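Local coordinates for TqaA (PDB 5DLK), which is a fungal nonribosomal peptide synthetase, represented here by its C-terminal condensation-like domain, which probably releases the finished peptide by closing it into a macrocycle, at residues Ala31-Lys34 and Glu35-Lys39; His210-Tyr213 and His214-Ser217; Ala289-Ala292 and Leu293-Tyr297. One frame throughout, in Å; residues are numbered along the deposited sequence. Where two conformers were deposited one is given.

How the contacts relate
All three contacts run along single helices, one turn apart, yet they differ in setting. Contact 1, on helix 29-38, and contact 3, on helix 283-299, lie on opposite sides of the chain's centre, with centres 51 Å apart. Contact 2, on helix 208-218, is nearer the middle; strand 47-53 touches both its helix and that of contact 1, although the two contacts stay about 14 Å apart at their nearest atoms. Contacts 1 and 2 mix buried and solvent-facing residues, whereas none of the touching residues of contact 3 is fully exposed. A sulfur-aromatic pair marks 31-39, an arginine with a water bridge 210-217, and the aliphatic meeting of Leu295 with Thr291 289-297.

Contact 1 of 3, residues Ala31-Lys34 and Glu35-Lys39; sequences ALHK and ELCSK
Cys37 N donates to His33 O (3.0 Å) in one of four successive i to i+4 backbone bonds that tie the two halves of this helix; the others run from Glu35 to Ala31, from Leu36 to Leu32 and from Ser38 to Lys34. Ser38 OG turns back to donate to Glu35 O at 3.1 Å, a side-chain bond that folds the hydroxyl against the preceding turn. Lys39 N makes weak bonds to Glu35 O and Leu36 O.

The distinctive side-chain pair is His33 with Cys37. With SG anti to the carbonyl carbon (chi1 -70°), the thiol is carried back along the helix and sits over one face of the imidazole, 3.8 Å from the ring centroid. The line to the centroid leans 28° from the ring normal, and the sulfur is offset toward the rim, with CE1 of His33 at 3.4 Å from SG of Cys37. His33 NE2 is hydrogen-bonded to Ser46 OG, which helps fix the turn of the ring.

Leu32 and Leu36 meet more loosely, CG of Leu32 to CD1 of Leu36 at 4.4 Å. This amphipathic helix lays its apolar side on the three-stranded antiparallel sheet: both leucines touch Leu112 and Val103, His33 reaches Leu114 and Leu48, and Ile42, in the loop leading into strand 47-53, packs on Cys37.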
# COMPACT_ATOMS: atom_id res chain seq x y z
N ALA A 31 28.31 -2.57 12.17
CA ALA A 31 28.78 -3.94 12.00
C ALA A 31 27.88 -4.73 11.06
O ALA A 31 28.35 -5.54 10.26
CB ALA A 31 28.86 -4.64 13.34
N LEU A 32 26.57 -4.50 11.15
CA LEU A 32 25.64 -5.16 10.25
C LEU A 32 25.85 -4.72 8.80
O LEU A 32 25.83 -5.53 7.88
CB LEU A 32 24.20 -4.88 10.68
CG LEU A 32 23.13 -5.47 9.77
CD1 LEU A 32 23.24 -6.99 9.73
CD2 LEU A 32 21.74 -5.01 10.24
N HIS A 33 26.06 -3.42 8.61
CA HIS A 33 26.28 -2.89 7.27
C HIS A 33 27.56 -3.47 6.66
O HIS A 33 27.59 -3.82 5.48
CB HIS A 33 26.36 -1.37 7.31
CG HIS A 33 26.75 -0.75 6.00
ND1 HIS A 33 28.05 -0.46 5.67
CD2 HIS A 33 26.00 -0.36 4.94
CE1 HIS A 33 28.09 0.08 4.46
NE2 HIS A 33 26.86 0.16 4.00
N LYS A 34 28.60 -3.58 7.48
CA LYS A 34 29.88 -4.13 7.05
C LYS A 34 29.71 -5.59 6.68
O LYS A 34 30.29 -6.08 5.70
CB LYS A 34 30.92 -3.96 8.16
CG LYS A 34 32.35 -4.30 7.74
CD LYS A 34 33.34 -3.84 8.81
CE LYS A 34 34.78 -4.19 8.44
NZ LYS A 34 35.03 -5.66 8.49
N GLU A 35 28.89 -6.29 7.45
CA GLU A 35 28.60 -7.70 7.19
C GLU A 35 27.87 -7.90 5.86
O GLU A 35 28.17 -8.84 5.12
CB GLU A 35 27.77 -8.29 8.33
CG GLU A 35 27.46 -9.77 8.18
CD GLU A 35 28.69 -10.66 8.24
OE1 GLU A 35 29.78 -10.18 8.61
OE2 GLU A 35 28.56 -11.86 7.90
N LEU A 36 26.92 -7.02 5.56
CA LEU A 36 26.18 -7.12 4.30
C LEU A 36 27.07 -6.79 3.11
O LEU A 36 26.94 -7.40 2.05
CB LEU A 36 24.96 -6.19 4.32
CG LEU A 36 23.86 -6.63 5.28
CD1 LEU A 36 22.76 -5.59 5.35
CD2 LEU A 36 23.29 -8.00 4.87
N CYS A 37 27.97 -5.83 3.28
CA CYS A 37 28.93 -5.48 2.24
C CYS A 37 29.88 -6.64 1.96
O CYS A 37 30.21 -6.91 0.80
CB CYS A 37 29.72 -4.24 2.62
SG CYS A 37 28.78 -2.71 2.60
N SER A 38 30.32 -7.33 3.00
CA SER A 38 31.30 -8.40 2.83
C SER A 38 30.65 -9.65 2.24
O SER A 38 31.34 -10.53 1.73
CB SER A 38 32.00 -8.73 4.15
OG SER A 38 31.18 -9.54 4.97
N LYS A 39 29.33 -9.72 2.32
CA LYS A 39 28.60 -10.82 1.69
C LYS A 39 28.11 -10.42 0.31
O LYS A 39 27.34 -11.16 -0.31
CB LYS A 39 27.43 -11.26 2.57
CG LYS A 39 27.85 -11.82 3.92
CD LYS A 39 28.92 -12.90 3.75
CE LYS A 39 29.68 -13.12 5.05
NZ LYS A 39 28.75 -13.36 6.18

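Contact 2 of 3, residues His210-Tyr213 and His214-Ser217; sequences HYLY and HRVS
Helix 208-218 of the condensation domain carries this one-turn contact, in which Arg215 folds back across Tyr211 and alongside Leu212. Backbone bonds of the i to i+4 kind hold the turn, Arg215 N reaching Tyr211 O at 2.9 Å.

The aliphatic part of Arg215 does the touching on one side: CG lies above one face of the Tyr211 ring, toward its rim, and CD comes 3.9 Å from CE2 of Tyr211. A bend at chi3 (-51°) then turns the guanidinium alongside the Leu212 side chain, where NH2 of Arg215 is 3.8 Å from CD2 of Leu212. Ring and guanidinium planes differ by only 20°, but the two groups meet obliquely. A water accepts from Arg215 NE (3.1 Å) and donates to Leu212 O (2.8 Å), a carbonyl that also receives Val216 N.

Tyr211 OH is bonded to the Gly312 carbonyl, and its side chain stands about 7 Å from that of Asn311, which binds phosphopantetheine in another structure of this protein; the site is empty here. Replacing Arg215 by an alanine would probably leave Glu367 without its cationic mate, cut the water bridge and remove the methylenes that lie against Tyr211. The arginine thus combines apolar cover from its methylenes with a guanidinium whose NH1 is held by the His365 carbonyl and Glu367, probably keeping its charge in place.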
# COMPACT_ATOMS: atom_id res chain seq x y z
N HIS A 210 11.63 10.03 8.57
CA HIS A 210 11.15 11.17 9.35
C HIS A 210 9.68 11.02 9.78
O HIS A 210 9.25 11.57 10.79
CB HIS A 210 11.33 12.46 8.55
CG HIS A 210 12.75 12.74 8.19
ND1 HIS A 210 13.11 13.38 7.02
CD2 HIS A 210 13.90 12.43 8.82
CE1 HIS A 210 14.43 13.47 6.97
NE2 HIS A 210 14.93 12.90 8.05
N TYR A 211 8.92 10.27 9.00
CA TYR A 211 7.58 9.88 9.41
C TYR A 211 7.65 9.00 10.65
O TYR A 211 6.91 9.22 11.62
CB TYR A 211 6.90 9.14 8.26
CG TYR A 211 5.51 8.62 8.55
CD1 TYR A 211 4.40 9.45 8.46
CD2 TYR A 211 5.31 7.29 8.88
CE1 TYR A 211 3.12 8.97 8.70
CE2 TYR A 211 4.04 6.80 9.14
CZ TYR A 211 2.95 7.65 9.05
OH TYR A 211 1.69 7.17 9.29
N LEU A 212 8.56 8.03 10.63
CA LEU A 212 8.74 7.11 11.74
C LEU A 212 9.20 7.84 13.02
O LEU A 212 8.69 7.59 14.11
CB LEU A 212 9.71 6.00 11.37
CG LEU A 212 9.24 5.08 10.23
CD1 LEU A 212 10.20 3.93 10.04
CD2 LEU A 212 7.82 4.58 10.52
N TYR A 213 10.17 8.75 12.89
CA TYR A 213 10.61 9.53 14.06
C TYR A 213 9.47 10.38 14.62
O TYR A 213 9.30 10.47 15.85
CB TYR A 213 11.81 10.42 13.70
CG TYR A 213 13.09 9.63 13.53
CD1 TYR A 213 13.61 8.88 14.57
CD2 TYR A 213 13.78 9.64 12.31
CE1 TYR A 213 14.78 8.13 14.41
CE2 TYR A 213 14.94 8.90 12.15
CZ TYR A 213 15.44 8.16 13.20
OH TYR A 213 16.60 7.42 13.05
N HIS A 214 8.70 11.00 13.74
CA HIS A 214 7.57 11.82 14.16
C HIS A 214 6.49 11.00 14.90
O HIS A 214 5.95 11.47 15.90
CB HIS A 214 6.97 12.52 12.95
CG HIS A 214 6.04 13.64 13.31
ND1 HIS A 214 4.74 13.41 13.73
CD2 HIS A 214 6.22 14.98 13.33
CE1 HIS A 214 4.16 14.57 13.99
NE2 HIS A 214 5.03 15.54 13.75
N ARG A 215 6.19 9.79 14.42
CA ARG A 215 5.28 8.90 15.16
C ARG A 215 5.74 8.66 16.59
O ARG A 215 4.94 8.70 17.53
CB ARG A 215 5.14 7.54 14.47
CG ARG A 215 4.35 7.53 13.19
CD ARG A 215 3.79 6.13 12.94
NE ARG A 215 4.82 5.10 13.05
CZ ARG A 215 4.58 3.80 12.98
NH1 ARG A 215 3.33 3.36 12.82
NH2 ARG A 215 5.58 2.93 13.08
N VAL A 216 7.04 8.41 16.76
CA VAL A 216 7.59 8.11 18.08
C VAL A 216 7.59 9.36 18.95
O VAL A 216 7.32 9.28 20.15
CB VAL A 216 9.01 7.52 17.98
CG1 VAL A 216 9.75 7.60 19.32
CG2 VAL A 216 8.93 6.07 17.51
N SER A 217 7.85 10.51 18.35
CA SER A 217 7.88 11.74 19.13
C SER A 217 6.50 12.09 19.68
O SER A 217 6.39 12.72 20.73
CB SER A 217 8.42 12.89 18.29
OG SER A 217 7.40 13.42 17.47
O HOH W 1 7.61 5.02 14.43

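Contact 3 of 3, residues Ala289-Ala292 and Leu293-Tyr297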
# COMPACT_ATOMS: atom_id res chain seq x y z
N ALA A 289 -19.86 0.36 4.65
CA ALA A 289 -21.19 0.12 5.22
C ALA A 289 -21.81 -1.12 4.62
O ALA A 289 -22.45 -1.91 5.32
CB ALA A 289 -22.11 1.31 5.01
N ALA A 290 -21.64 -1.30 3.30
CA ALA A 290 -22.18 -2.48 2.65
C ALA A 290 -21.54 -3.75 3.23
O ALA A 290 -22.21 -4.76 3.48
CB ALA A 290 -21.95 -2.41 1.11
N THR A 291 -20.23 -3.69 3.43
CA THR A 291 -19.49 -4.80 4.01
C THR A 291 -19.98 -5.10 5.44
O THR A 291 -20.12 -6.27 5.83
CB THR A 291 -17.98 -4.51 4.00
OG1 THR A 291 -17.56 -4.32 2.64
CG2 THR A 291 -17.20 -5.68 4.62
N ALA A 292 -20.25 -4.04 6.20
CA ALA A 292 -20.74 -4.24 7.58
C ALA A 292 -22.09 -4.92 7.61
O ALA A 292 -22.33 -5.79 8.45
CB ALA A 292 -20.81 -2.90 8.32
N LEU A 293 -22.98 -4.53 6.70
CA LEU A 293 -24.30 -5.14 6.67
C LEU A 293 -24.18 -6.62 6.28
O LEU A 293 -24.88 -7.48 6.85
CB LEU A 293 -25.23 -4.41 5.69
CG LEU A 293 -26.65 -4.98 5.71
CD1 LEU A 293 -27.28 -4.85 7.10
CD2 LEU A 293 -27.48 -4.28 4.65
N PHE A 294 -23.35 -6.89 5.28
CA PHE A 294 -23.07 -8.25 4.84
C PHE A 294 -22.61 -9.10 6.02
O PHE A 294 -23.13 -10.22 6.26
CB PHE A 294 -22.01 -8.25 3.72
CG PHE A 294 -21.55 -9.64 3.29
CD1 PHE A 294 -22.22 -10.31 2.29
CD2 PHE A 294 -20.45 -10.23 3.89
CE1 PHE A 294 -21.78 -11.59 1.89
CE2 PHE A 294 -20.02 -11.50 3.50
CZ PHE A 294 -20.70 -12.17 2.50
N LEU A 295 -21.65 -8.57 6.79
CA LEU A 295 -21.16 -9.32 7.94
C LEU A 295 -22.21 -9.46 9.05
O LEU A 295 -22.32 -10.51 9.67
CB LEU A 295 -19.91 -8.66 8.52
CG LEU A 295 -18.65 -8.76 7.64
CD1 LEU A 295 -17.54 -7.90 8.25
CD2 LEU A 295 -18.20 -10.19 7.49
N SER A 296 -22.98 -8.41 9.30
CA SER A 296 -23.99 -8.47 10.36
C SER A 296 -24.96 -9.62 10.07
O SER A 296 -25.34 -10.36 10.97
CB SER A 296 -24.74 -7.14 10.49
OG SER A 296 -25.66 -6.92 9.43
N TYR A 297 -25.33 -9.77 8.81
CA TYR A 297 -26.23 -10.86 8.42
C TYR A 297 -25.61 -12.24 8.60
O TYR A 297 -26.19 -13.12 9.24
CB TYR A 297 -26.66 -10.66 6.96
CG TYR A 297 -27.53 -11.79 6.45
CD1 TYR A 297 -28.86 -11.89 6.84
CD2 TYR A 297 -27.00 -12.76 5.62
CE1 TYR A 297 -29.65 -12.93 6.38
CE2 TYR A 297 -27.78 -13.80 5.16
CZ TYR A 297 -29.09 -13.88 5.54
OH TYR A 297 -29.86 -14.91 5.07
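Leu295 lies over the carbonyl end of Thr291, its CG 3.4 Å from Thr291 O, and one of its methyls, CD1, comes 4.3 Å from CG2 of Thr291. This is the i to i+4 packing of helix 283-299 in the condensation domain, a member of the CoA-dependent acyltransferase superfamily. The leucine branch reaches back because CG stands anti to the carbonyl carbon (chi1 -70°), which brings it above the preceding turn. Thr291 keeps its hydroxyl within the helix, OG1 being hydrogen-bonded to the Val287 carbonyl, so that its methyl is the part presented to Leu295.

The main chain is regular. Phe294 N donates to Ala290 O along a nearly straight bond (166°), and Ser296 N reaches Ala292 O at 2.8 Å. The helix packs against strand 303-310, where Phe306 touches Thr291, Ala292 and Leu295, and against helices 346-358 and 446-465, which Ala289 and Ala290 respectively meet. Thr282, seen to bind phosphopantetheine in another structure of this protein but without it here, immediately precedes the helix, its side chain about 9 Å from that of Ala289.

One turn on, the Leu293 carbonyl is gripped twice. Tyr297 N donates to Leu293 O at 3.0 Å, and Ser296 OG, in the conformer given, donates to Leu293 O at 2.8 Å; both donors approach from the same face of the carbonyl plane. With CG anti to the backbone N (chi1 174°), the Phe294 ring puts its edge toward Thr291 O, which lies near the ring plane, 4.4 Å from Phe294 CD2 and 3.5 Å from Phe294 CB.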